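Long-range contacts in homoprotocatechuate 2,3-dioxygenase (Brevibacterium fuscum, PDB 4Z6M), which probably catalyses the iron(II)-dependent, extradiol opening of the homoprotocatechuate ring by molecular oxygen, its metal held by a facial triad of two histidines and one carboxylate: residues Ala12-Tyr20 against His194-Thr202; Glu119-Glu127 against Gln158-Tyr169. The protein carries 1 engineered substitution. All blocks are in the same frame, centred on the assembly; numbering follows the deposited sequence. Where two conformers were deposited one is given.

Interaction 1 (Ala12-Tyr20 against His194-Thr202). Engineered in segment 194-202: Gln200 (natural residue His).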
loop_
_atom_site.group_PDB
_atom_site.type_symbol
_atom_site.label_atom_id
_atom_site.label_comp_id
_atom_site.label_asym_id
_atom_site.label_seq_id
_atom_site.Cartn_x
_atom_site.Cartn_y
_atom_site.Cartn_z
ATOM N N ALA A 12 0.318 -39.091 -17.020
ATOM C CA ALA A 12 -0.145 -37.726 -17.258
ATOM C C ALA A 12 1.023 -36.866 -17.757
ATOM O O ALA A 12 2.174 -37.063 -17.335
ATOM C CB ALA A 12 -0.741 -37.120 -15.995
ATOM N N PRO A 13 0.725 -35.887 -18.615
ATOM C CA PRO A 13 1.729 -34.882 -18.938
ATOM C C PRO A 13 2.054 -34.080 -17.686
ATOM O O PRO A 13 1.181 -33.869 -16.856
ATOM C CB PRO A 13 1.012 -33.983 -19.956
ATOM C CG PRO A 13 -0.425 -34.105 -19.582
ATOM C CD PRO A 13 -0.572 -35.563 -19.232
ATOM N N ASP A 14 3.307 -33.658 -17.557
ATOM C CA ASP A 14 3.767 -32.812 -16.463
ATOM C C ASP A 14 3.364 -31.396 -16.791
ATOM O O ASP A 14 4.032 -30.712 -17.583
ATOM C CB ASP A 14 5.285 -32.947 -16.284
ATOM C CG ASP A 14 5.820 -32.129 -15.126
ATOM O OD1 ASP A 14 5.039 -31.314 -14.585
ATOM O OD2 ASP A 14 7.023 -32.269 -14.777
ATOM N N ILE A 15 2.298 -30.940 -16.150
ATOM C CA ILE A 15 1.768 -29.602 -16.370
ATOM C C ILE A 15 2.483 -28.621 -15.434
ATOM O O ILE A 15 2.537 -28.831 -14.214
ATOM C CB ILE A 15 0.254 -29.566 -16.138
ATOM C CG1 ILE A 15 -0.473 -30.467 -17.156
ATOM C CG2 ILE A 15 -0.274 -28.136 -16.165
ATOM C CD1 ILE A 15 -1.846 -30.918 -16.675
ATOM N N LEU A 16 2.988 -27.528 -16.001
ATOM C CA LEU A 16 3.626 -26.477 -15.201
ATOM C C LEU A 16 2.627 -25.529 -14.532
ATOM O O LEU A 16 2.768 -25.201 -13.348
ATOM C CB LEU A 16 4.561 -25.664 -16.081
ATOM C CG LEU A 16 5.727 -26.386 -16.743
ATOM C CD1 LEU A 16 6.349 -25.483 -17.804
ATOM C CD2 LEU A 16 6.739 -26.805 -15.673
ATOM N N ARG A 17 1.676 -25.027 -15.313
ATOM C CA ARG A 17 0.859 -23.879 -14.916
ATOM C C ARG A 17 -0.156 -23.600 -15.987
ATOM O O ARG A 17 0.042 -23.957 -17.157
ATOM C CB ARG A 17 1.689 -22.605 -14.701
ATOM C CG ARG A 17 2.550 -22.215 -15.903
ATOM C CD ARG A 17 2.979 -20.770 -15.797
ATOM N NE ARG A 17 3.917 -20.349 -16.837
ATOM C CZ ARG A 17 3.944 -19.131 -17.375
ATOM N NH1 ARG A 17 4.872 -18.821 -18.270
ATOM N NH2 ARG A 17 3.064 -18.214 -17.014
ATOM N N CYS A 18 -1.204 -22.885 -15.610
ATOM C CA CYS A 18 -1.987 -22.162 -16.598
ATOM C C CYS A 18 -1.108 -21.164 -17.333
ATOM O O CYS A 18 -0.185 -20.584 -16.761
ATOM C CB CYS A 18 -3.181 -21.465 -15.967
ATOM S SG CYS A 18 -2.801 -20.160 -14.798
ATOM N N ALA A 19 -1.368 -21.000 -18.619
ATOM C CA ALA A 19 -0.498 -20.145 -19.448
ATOM C C ALA A 19 -1.217 -19.083 -20.259
ATOM O O ALA A 19 -0.758 -17.948 -20.321
ATOM C CB ALA A 19 0.363 -20.978 -20.368
ATOM N N TYR A 20 -2.312 -19.442 -20.935
ATOM C CA TYR A 20 -3.098 -18.420 -21.632
ATOM C C TYR A 20 -4.490 -18.937 -21.890
ATOM O O TYR A 20 -4.715 -20.147 -21.874
ATOM C CB TYR A 20 -2.426 -17.952 -22.957
ATOM C CG TYR A 20 -2.560 -18.903 -24.144
ATOM C CD1 TYR A 20 -1.602 -19.869 -24.395
ATOM C CD2 TYR A 20 -3.629 -18.796 -25.027
ATOM C CE1 TYR A 20 -1.707 -20.730 -25.487
ATOM C CE2 TYR A 20 -3.739 -19.656 -26.110
ATOM C CZ TYR A 20 -2.796 -20.630 -26.329
ATOM O OH TYR A 20 -2.956 -21.468 -27.419
ATOM N N HIS A 194 -4.247 -27.095 -8.070
ATOM C CA HIS A 194 -3.048 -26.424 -8.564
ATOM C C HIS A 194 -1.994 -27.364 -9.116
ATOM O O HIS A 194 -1.931 -28.544 -8.784
ATOM C CB HIS A 194 -2.407 -25.579 -7.457
ATOM C CG HIS A 194 -1.492 -26.357 -6.555
ATOM N ND1 HIS A 194 -0.134 -26.367 -6.742
ATOM C CD2 HIS A 194 -1.727 -27.173 -5.496
ATOM C CE1 HIS A 194 0.431 -27.164 -5.863
ATOM N NE2 HIS A 194 -0.509 -27.636 -5.074
ATOM N N ARG A 195 -1.133 -26.775 -9.935
ATOM C CA ARG A 195 0.145 -27.343 -10.335
ATOM C C ARG A 195 1.306 -26.474 -9.878
ATOM O O ARG A 195 2.272 -27.009 -9.324
ATOM C CB ARG A 195 0.211 -27.551 -11.851
ATOM C CG ARG A 195 -0.685 -28.686 -12.334
ATOM C CD ARG A 195 -0.226 -30.065 -11.888
ATOM N NE ARG A 195 1.080 -30.409 -12.418
ATOM C CZ ARG A 195 1.781 -31.475 -12.082
ATOM N NH1 ARG A 195 1.317 -32.339 -11.188
ATOM N NH2 ARG A 195 2.960 -31.675 -12.636
ATOM N N LYS A 196 1.223 -25.145 -10.032
ATOM C CA LYS A 196 2.404 -24.259 -9.832
ATOM C C LYS A 196 2.770 -23.788 -8.420
ATOM O O LYS A 196 3.734 -23.035 -8.251
ATOM C CB LYS A 196 2.283 -23.003 -10.697
ATOM C CG LYS A 196 1.236 -21.986 -10.242
ATOM C CD LYS A 196 1.108 -20.877 -11.275
ATOM C CE LYS A 196 0.089 -19.827 -10.868
ATOM N NZ LYS A 196 -1.249 -20.443 -10.724
ATOM N N GLY A 197 2.024 -24.193 -7.411
ATOM C CA GLY A 197 2.405 -23.861 -6.027
ATOM C C GLY A 197 1.752 -22.601 -5.485
ATOM O O GLY A 197 2.206 -22.034 -4.497
ATOM N N THR A 198 0.660 -22.209 -6.123
ATOM C CA THR A 198 -0.302 -21.254 -5.600
ATOM C C THR A 198 -1.610 -22.006 -5.342
ATOM O O THR A 198 -1.700 -23.215 -5.529
ATOM C CB THR A 198 -0.532 -20.081 -6.576
ATOM O OG1 THR A 198 -1.199 -20.550 -7.750
ATOM C CG2 THR A 198 0.779 -19.392 -6.972
ATOM N N VAL A 199 -2.641 -21.318 -4.896
ATOM C CA VAL A 199 -3.876 -22.008 -4.521
ATOM C C VAL A 199 -4.513 -22.742 -5.710
ATOM O O VAL A 199 -5.132 -23.795 -5.533
ATOM C CB VAL A 199 -4.848 -21.065 -3.821
ATOM C CG1 VAL A 199 -6.217 -21.672 -3.633
ATOM C CG2 VAL A 199 -4.247 -20.674 -2.474
ATOM N N GLN A 200 -4.360 -22.194 -6.922
ATOM C CA GLN A 200 -5.076 -22.711 -8.052
ATOM C C GLN A 200 -4.378 -22.390 -9.380
ATOM O O GLN A 200 -3.794 -21.327 -9.566
ATOM C CB GLN A 200 -6.507 -22.173 -8.048
ATOM C CG GLN A 200 -6.532 -20.661 -7.918
ATOM C CD GLN A 200 -7.908 -20.112 -7.731
ATOM O OE1 GLN A 200 -8.859 -20.562 -8.380
ATOM N NE2 GLN A 200 -8.045 -19.128 -6.844
ATOM N N ASP A 201 -4.494 -23.351 -10.299
ATOM C CA ASP A 201 -4.335 -23.119 -11.733
ATOM C C ASP A 201 -5.639 -23.247 -12.486
ATOM O O ASP A 201 -5.868 -22.534 -13.469
ATOM C CB ASP A 201 -3.298 -24.064 -12.345
ATOM C CG ASP A 201 -1.886 -23.635 -12.016
ATOM O OD1 ASP A 201 -1.440 -22.591 -12.612
ATOM O OD2 ASP A 201 -1.235 -24.314 -11.170
ATOM N N THR A 202 -6.496 -24.159 -12.014
ATOM C CA THR A 202 -7.875 -24.146 -12.430
ATOM C C THR A 202 -8.725 -24.493 -11.226
ATOM O O THR A 202 -8.212 -24.821 -10.154
ATOM C CB THR A 202 -8.155 -25.019 -13.677
ATOM O OG1 THR A 202 -9.405 -24.595 -14.237
ATOM C CG2 THR A 202 -8.152 -26.504 -13.347
HETATM O O HOH W 1 4.476 -26.649 -11.749
#

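Interaction 2 (Glu119-Glu127 against Gln158-Tyr169)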
loop_
_atom_site.group_PDB
_atom_site.type_symbol
_atom_site.label_atom_id
_atom_site.label_comp_id
_atom_site.label_asym_id
_atom_site.label_seq_id
_atom_site.Cartn_x
_atom_site.Cartn_y
_atom_site.Cartn_z
ATOM N N GLU A 119 -10.919 -31.897 -26.619
ATOM C CA GLU A 119 -12.215 -31.763 -25.964
ATOM C C GLU A 119 -12.225 -32.691 -24.764
ATOM O O GLU A 119 -12.327 -33.913 -24.913
ATOM C CB GLU A 119 -13.354 -32.130 -26.925
ATOM C CG GLU A 119 -13.509 -31.152 -28.060
ATOM C CD GLU A 119 -14.483 -31.603 -29.149
ATOM O OE1 GLU A 119 -15.273 -32.557 -28.915
ATOM O OE2 GLU A 119 -14.441 -30.991 -30.249
ATOM N N ASP A 120 -12.058 -32.120 -23.574
ATOM C CA ASP A 120 -11.744 -32.946 -22.412
ATOM C C ASP A 120 -13.025 -33.607 -21.887
ATOM O O ASP A 120 -14.129 -33.340 -22.408
ATOM C CB ASP A 120 -10.944 -32.164 -21.365
ATOM C CG ASP A 120 -11.788 -31.469 -20.310
ATOM O OD1 ASP A 120 -13.010 -31.227 -20.456
ATOM O OD2 ASP A 120 -11.153 -31.122 -19.284
ATOM N N PRO A 121 -12.895 -34.507 -20.902
ATOM C CA PRO A 121 -14.085 -35.250 -20.431
ATOM C C PRO A 121 -15.228 -34.402 -19.851
ATOM O O PRO A 121 -16.369 -34.889 -19.726
ATOM C CB PRO A 121 -13.511 -36.162 -19.355
ATOM C CG PRO A 121 -12.086 -36.341 -19.719
ATOM C CD PRO A 121 -11.660 -35.036 -20.301
ATOM N N LEU A 122 -14.926 -33.167 -19.473
ATOM C CA LEU A 122 -15.935 -32.224 -19.000
ATOM C C LEU A 122 -16.428 -31.281 -20.077
ATOM O O LEU A 122 -17.201 -30.360 -19.799
ATOM C CB LEU A 122 -15.403 -31.407 -17.807
ATOM C CG LEU A 122 -14.850 -32.216 -16.627
ATOM C CD1 LEU A 122 -14.337 -31.280 -15.533
ATOM C CD2 LEU A 122 -15.890 -33.195 -16.088
ATOM N N GLY A 123 -15.951 -31.473 -21.304
ATOM C CA GLY A 123 -16.401 -30.661 -22.437
ATOM C C GLY A 123 -15.592 -29.405 -22.698
ATOM O O GLY A 123 -16.008 -28.564 -23.497
ATOM N N PHE A 124 -14.446 -29.263 -22.026
ATOM C CA PHE A 124 -13.665 -28.038 -22.122
ATOM C C PHE A 124 -12.550 -28.184 -23.144
ATOM O O PHE A 124 -11.930 -29.237 -23.255
ATOM C CB PHE A 124 -13.079 -27.639 -20.766
ATOM C CG PHE A 124 -14.087 -27.083 -19.834
ATOM C CD1 PHE A 124 -14.825 -27.932 -19.032
ATOM C CD2 PHE A 124 -14.324 -25.723 -19.758
ATOM C CE1 PHE A 124 -15.778 -27.428 -18.171
ATOM C CE2 PHE A 124 -15.282 -25.217 -18.908
ATOM C CZ PHE A 124 -15.998 -26.076 -18.098
ATOM N N PRO A 125 -12.265 -27.092 -23.871
ATOM C CA PRO A 125 -11.193 -27.080 -24.860
ATOM C C PRO A 125 -9.882 -26.758 -24.150
ATOM O O PRO A 125 -9.544 -25.581 -23.954
ATOM C CB PRO A 125 -11.623 -25.980 -25.828
ATOM C CG PRO A 125 -12.422 -25.044 -25.002
ATOM C CD PRO A 125 -13.099 -25.877 -23.939
ATOM N N TYR A 126 -9.153 -27.792 -23.780
ATOM C CA TYR A 126 -7.831 -27.635 -23.176
ATOM C C TYR A 126 -6.758 -27.635 -24.255
ATOM O O TYR A 126 -6.852 -28.399 -25.218
ATOM C CB TYR A 126 -7.547 -28.768 -22.196
ATOM C CG TYR A 126 -8.072 -28.634 -20.775
ATOM C CD1 TYR A 126 -8.980 -27.650 -20.385
ATOM C CD2 TYR A 126 -7.580 -29.479 -19.800
ATOM C CE1 TYR A 126 -9.375 -27.532 -19.046
ATOM C CE2 TYR A 126 -7.976 -29.373 -18.472
ATOM C CZ TYR A 126 -8.880 -28.403 -18.100
ATOM O OH TYR A 126 -9.233 -28.276 -16.778
ATOM N N GLU A 127 -5.718 -26.803 -24.077
ATOM C CA GLU A 127 -4.501 -26.916 -24.877
ATOM C C GLU A 127 -3.309 -27.247 -23.973
ATOM O O GLU A 127 -3.209 -26.724 -22.870
ATOM C CB GLU A 127 -4.193 -25.626 -25.649
ATOM C CG GLU A 127 -2.944 -25.748 -26.530
ATOM C CD GLU A 127 -2.647 -24.496 -27.337
ATOM O OE1 GLU A 127 -3.282 -24.303 -28.421
ATOM O OE2 GLU A 127 -1.789 -23.706 -26.882
ATOM N N GLN A 158 -13.770 -22.965 -14.044
ATOM C CA GLN A 158 -14.700 -23.678 -14.936
ATOM C C GLN A 158 -15.999 -23.995 -14.214
ATOM O O GLN A 158 -15.973 -24.462 -13.076
ATOM C CB GLN A 158 -14.050 -24.986 -15.337
ATOM C CG GLN A 158 -12.702 -24.831 -16.013
ATOM C CD GLN A 158 -11.992 -26.137 -16.229
ATOM O OE1 GLN A 158 -10.810 -26.282 -15.961
ATOM N NE2 GLN A 158 -12.727 -27.115 -16.717
ATOM N N VAL A 159 -17.129 -23.789 -14.875
ATOM C CA VAL A 159 -18.407 -24.242 -14.348
ATOM C C VAL A 159 -18.728 -25.623 -14.925
ATOM O O VAL A 159 -18.730 -25.818 -16.144
ATOM C CB VAL A 159 -19.558 -23.272 -14.689
ATOM C CG1 VAL A 159 -20.821 -23.691 -13.957
ATOM C CG2 VAL A 159 -19.230 -21.817 -14.393
ATOM N N THR A 160 -19.023 -26.566 -14.033
ATOM C CA THR A 160 -19.253 -27.952 -14.414
ATOM C C THR A 160 -20.320 -28.529 -13.462
ATOM O O THR A 160 -20.361 -28.168 -12.290
ATOM C CB THR A 160 -17.924 -28.769 -14.409
ATOM O OG1 THR A 160 -18.087 -29.986 -15.141
ATOM C CG2 THR A 160 -17.447 -29.095 -13.013
ATOM N N PRO A 161 -21.206 -29.413 -13.960
ATOM C CA PRO A 161 -22.370 -29.782 -13.105
ATOM C C PRO A 161 -22.046 -30.742 -11.964
ATOM O O PRO A 161 -22.747 -30.714 -10.953
ATOM C CB PRO A 161 -23.362 -30.399 -14.096
ATOM C CG PRO A 161 -22.514 -30.798 -15.261
ATOM C CD PRO A 161 -21.405 -29.794 -15.363
ATOM N N ASP A 162 -21.030 -31.597 -12.131
ATOM C CA ASP A 162 -20.675 -32.633 -11.148
ATOM C C ASP A 162 -19.253 -32.366 -10.664
ATOM O O ASP A 162 -18.278 -32.722 -11.333
ATOM C CB ASP A 162 -20.788 -34.019 -11.823
ATOM C CG ASP A 162 -20.551 -35.193 -10.866
ATOM O OD1 ASP A 162 -19.893 -35.019 -9.805
ATOM O OD2 ASP A 162 -20.974 -36.319 -11.231
ATOM N N VAL A 163 -19.105 -31.753 -9.488
ATOM C CA VAL A 163 -17.764 -31.335 -9.066
ATOM C C VAL A 163 -16.874 -32.527 -8.691
ATOM O O VAL A 163 -15.742 -32.582 -9.134
ATOM C CB VAL A 163 -17.830 -30.224 -8.010
ATOM C CG1 VAL A 163 -16.432 -29.851 -7.531
ATOM C CG2 VAL A 163 -18.551 -29.011 -8.606
ATOM N N PRO A 164 -17.387 -33.508 -7.916
ATOM C CA PRO A 164 -16.544 -34.648 -7.605
ATOM C C PRO A 164 -16.026 -35.394 -8.832
ATOM O O PRO A 164 -14.872 -35.842 -8.842
ATOM C CB PRO A 164 -17.449 -35.524 -6.734
ATOM C CG PRO A 164 -18.350 -34.528 -6.074
ATOM C CD PRO A 164 -18.649 -33.535 -7.159
ATOM N N ARG A 165 -16.857 -35.536 -9.855
ATOM C CA ARG A 165 -16.439 -36.222 -11.071
ATOM C C ARG A 165 -15.286 -35.484 -11.739
ATOM O O ARG A 165 -14.286 -36.096 -12.144
ATOM C CB ARG A 165 -17.612 -36.347 -12.039
ATOM C CG ARG A 165 -17.281 -37.063 -13.344
ATOM C CD ARG A 165 -18.530 -37.214 -14.182
ATOM N NE ARG A 165 -18.271 -38.041 -15.363
ATOM C CZ ARG A 165 -18.118 -37.588 -16.607
ATOM N NH1 ARG A 165 -18.228 -36.297 -16.902
ATOM N NH2 ARG A 165 -17.866 -38.457 -17.580
ATOM N N GLY A 166 -15.417 -34.164 -11.836
ATOM C CA GLY A 166 -14.348 -33.356 -12.410
ATOM C C GLY A 166 -13.094 -33.333 -11.570
ATOM O O GLY A 166 -11.991 -33.368 -12.097
ATOM N N ARG A 167 -13.273 -33.247 -10.252
ATOM C CA ARG A 167 -12.140 -33.251 -9.327
ATOM C C ARG A 167 -11.270 -34.496 -9.471
ATOM O O ARG A 167 -10.055 -34.393 -9.543
ATOM C CB ARG A 167 -12.625 -33.098 -7.884
ATOM C CG ARG A 167 -11.552 -33.301 -6.829
ATOM C CD ARG A 167 -12.252 -33.447 -5.504
ATOM N NE ARG A 167 -11.336 -33.574 -4.384
ATOM C CZ ARG A 167 -11.566 -33.005 -3.197
ATOM N NH1 ARG A 167 -12.655 -32.248 -3.000
ATOM N NH2 ARG A 167 -10.699 -33.150 -2.231
ATOM N N LYS A 168 -11.890 -35.668 -9.511
ATOM C CA LYS A 168 -11.144 -36.915 -9.662
ATOM C C LYS A 168 -10.321 -36.923 -10.955
ATOM O O LYS A 168 -9.139 -37.296 -10.949
ATOM C CB LYS A 168 -12.101 -38.098 -9.609
ATOM C CG LYS A 168 -11.391 -39.424 -9.467
ATOM C CD LYS A 168 -11.127 -40.089 -10.791
ATOM C CE LYS A 168 -10.968 -41.589 -10.603
ATOM N NZ LYS A 168 -10.280 -42.134 -11.789
ATOM N N TYR A 169 -10.934 -36.478 -12.042
ATOM C CA TYR A 169 -10.261 -36.408 -13.335
ATOM C C TYR A 169 -9.048 -35.466 -13.286
ATOM O O TYR A 169 -7.969 -35.815 -13.737
ATOM C CB TYR A 169 -11.266 -36.036 -14.429
ATOM C CG TYR A 169 -10.723 -35.177 -15.557
ATOM C CD1 TYR A 169 -9.841 -35.692 -16.498
ATOM C CD2 TYR A 169 -11.090 -33.857 -15.663
ATOM C CE1 TYR A 169 -9.340 -34.909 -17.523
ATOM C CE2 TYR A 169 -10.592 -33.055 -16.686
ATOM C CZ TYR A 169 -9.732 -33.594 -17.606
ATOM O OH TYR A 169 -9.248 -32.814 -18.619
HETATM O O HOH W 2 -11.665 -29.706 -17.046
HETATM O O HOH W 3 -17.155 -37.515 -20.100
HETATM O O HOH W 4 -18.819 -29.657 -17.714
#

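Interaction 1 (Ala12-Tyr20 against His194-Thr202)
Strand 15-20 runs past the irregular 194-202 loop at two points of close approach, with the CA atoms of Arg17 and Lys196 5.3 Å apart and those of Cys18 and Asp201 5.5 Å apart. Arg195 makes the largest contribution. Its chain bends at chi2 and chi3, curling the guanidinium back to the strand, where NE donates to Ile15 O over 2.8 Å in a nearly straight bond (168°) that lies in both the carbonyl and the guanidinium plane. NH2 continues along the same edge to a salt bridge with Asp14 OD1 at 2.9 Å, although the carboxylate stands almost perpendicular to the guanidinium (89°) and the hydrogen bond itself is weak. Arginine suits the place because one flat group serves a backbone carbonyl and a charge together, while its CG methylene packs 3.9 Å from Ile15 CG2.

Asp201 provides the second bridge. Its OD1 receives Cys18 N at 3.0 Å from one face of the carboxylate and Lys196 NZ at 2.9 Å from the other. OD2 takes the amides of Arg195 and Lys196, which folds the loop round this acid. Four donors thus grip the buried carboxylate and should help to keep it ionised. Lys196 lays its CD methylene along Arg17 CB before its ammonium turns to Asp201, Thr198 OG1 and Asp154 O. A water links Leu16 O to Arg195 O, the latter weakly.

Within its sheet, strand 15-25 pairs with strand 73-81, and Arg17 reaches Asp277 of the second subunit. Cys18 points toward the loop, its short side chain fitting SG 3.5 Å from Asp201 OD1 while touching Leu153 and Phe156 on strand 152-160. The loop's engineered Gln200 packs on the iron ligand His155, and Arg195 NH1 reaches Gly174 O between helix 163-172 and strand 176-182.

Interaction 2 (Glu119-Glu127 against Gln158-Tyr169)
Tyr169 and Gln158 on one side and Leu122 on the other bury the most surface here. Tyr169 projects from its helix with Pro121 CG lying over one face of its ring, offset toward the rim, in a CH-pi contact 4.1 Å from the centroid. The hydroxyl at the far end donates to Asp120 OD2 at 2.6 Å, from the anti side and tilted out of the carboxylate plane, and has a further partner in Tyr94 OH. Tyrosine fits because a long flat face and a polar end are both used.

Leu122 fills the space between strand and helix. Its CD1 comes within 3.8 Å of Gly166 CA, an approach possible because that residue has no side chain, and it also meets Tyr169 CD2. CD2 slides past Arg165, whose guanidinium is tied to Pro121 O through a water. A second water joins Leu122 O to Thr160 OG1.

Gln158 has CG anti to its carbonyl carbon (chi1 -57°) and is extended beyond, which carries the amide across Phe124: NE2 sits 3.2 Å above the centre of the Phe124 ring, the two planes 62° apart. Its OE1 accepts from Tyr126 OH at 2.7 Å on an in-plane lone pair. NE2 donates to a water that in turn donates to Asp120 OD2 and, weakly, to Tyr126 OH, so both ends of the amide are committed.

Asp120 shapes the turn: OD1 accepts from Leu122 N, which makes an Asx turn, and from Phe124 N on the opposite face of the carboxylate, within a type I beta turn ending at Gly123. The arrangement is a hairpin turn between strands 115-119 and 125-129 of one glyoxalase-type module plugged against the first strand and helix of the next, consistent with the tandem beta-alpha-beta-beta-beta modules of extradiol dioxygenases.

Overall arrangement
From the N terminus, the chain enters strand 15-25 of the first sheet, the strand that will receive the 194-202 loop in interaction 1. It then builds the rest of that sheet, makes the 119-127 turn, and enters the second sheet with strand 152-160, which helix 163-172 follows. There interaction 2 closes a short loop; only after strands 176-182 and 188-194 does interaction 1 close the much longer one that contains it. Both contacts join the two glyoxalase-type halves. They are linked directly: Tyr20 OH lies 2.6 Å from Glu127 OE2 and Thr202 OG1 2.8 Å from Gln158 OE1, both probable hydrogen bonds, one within each half.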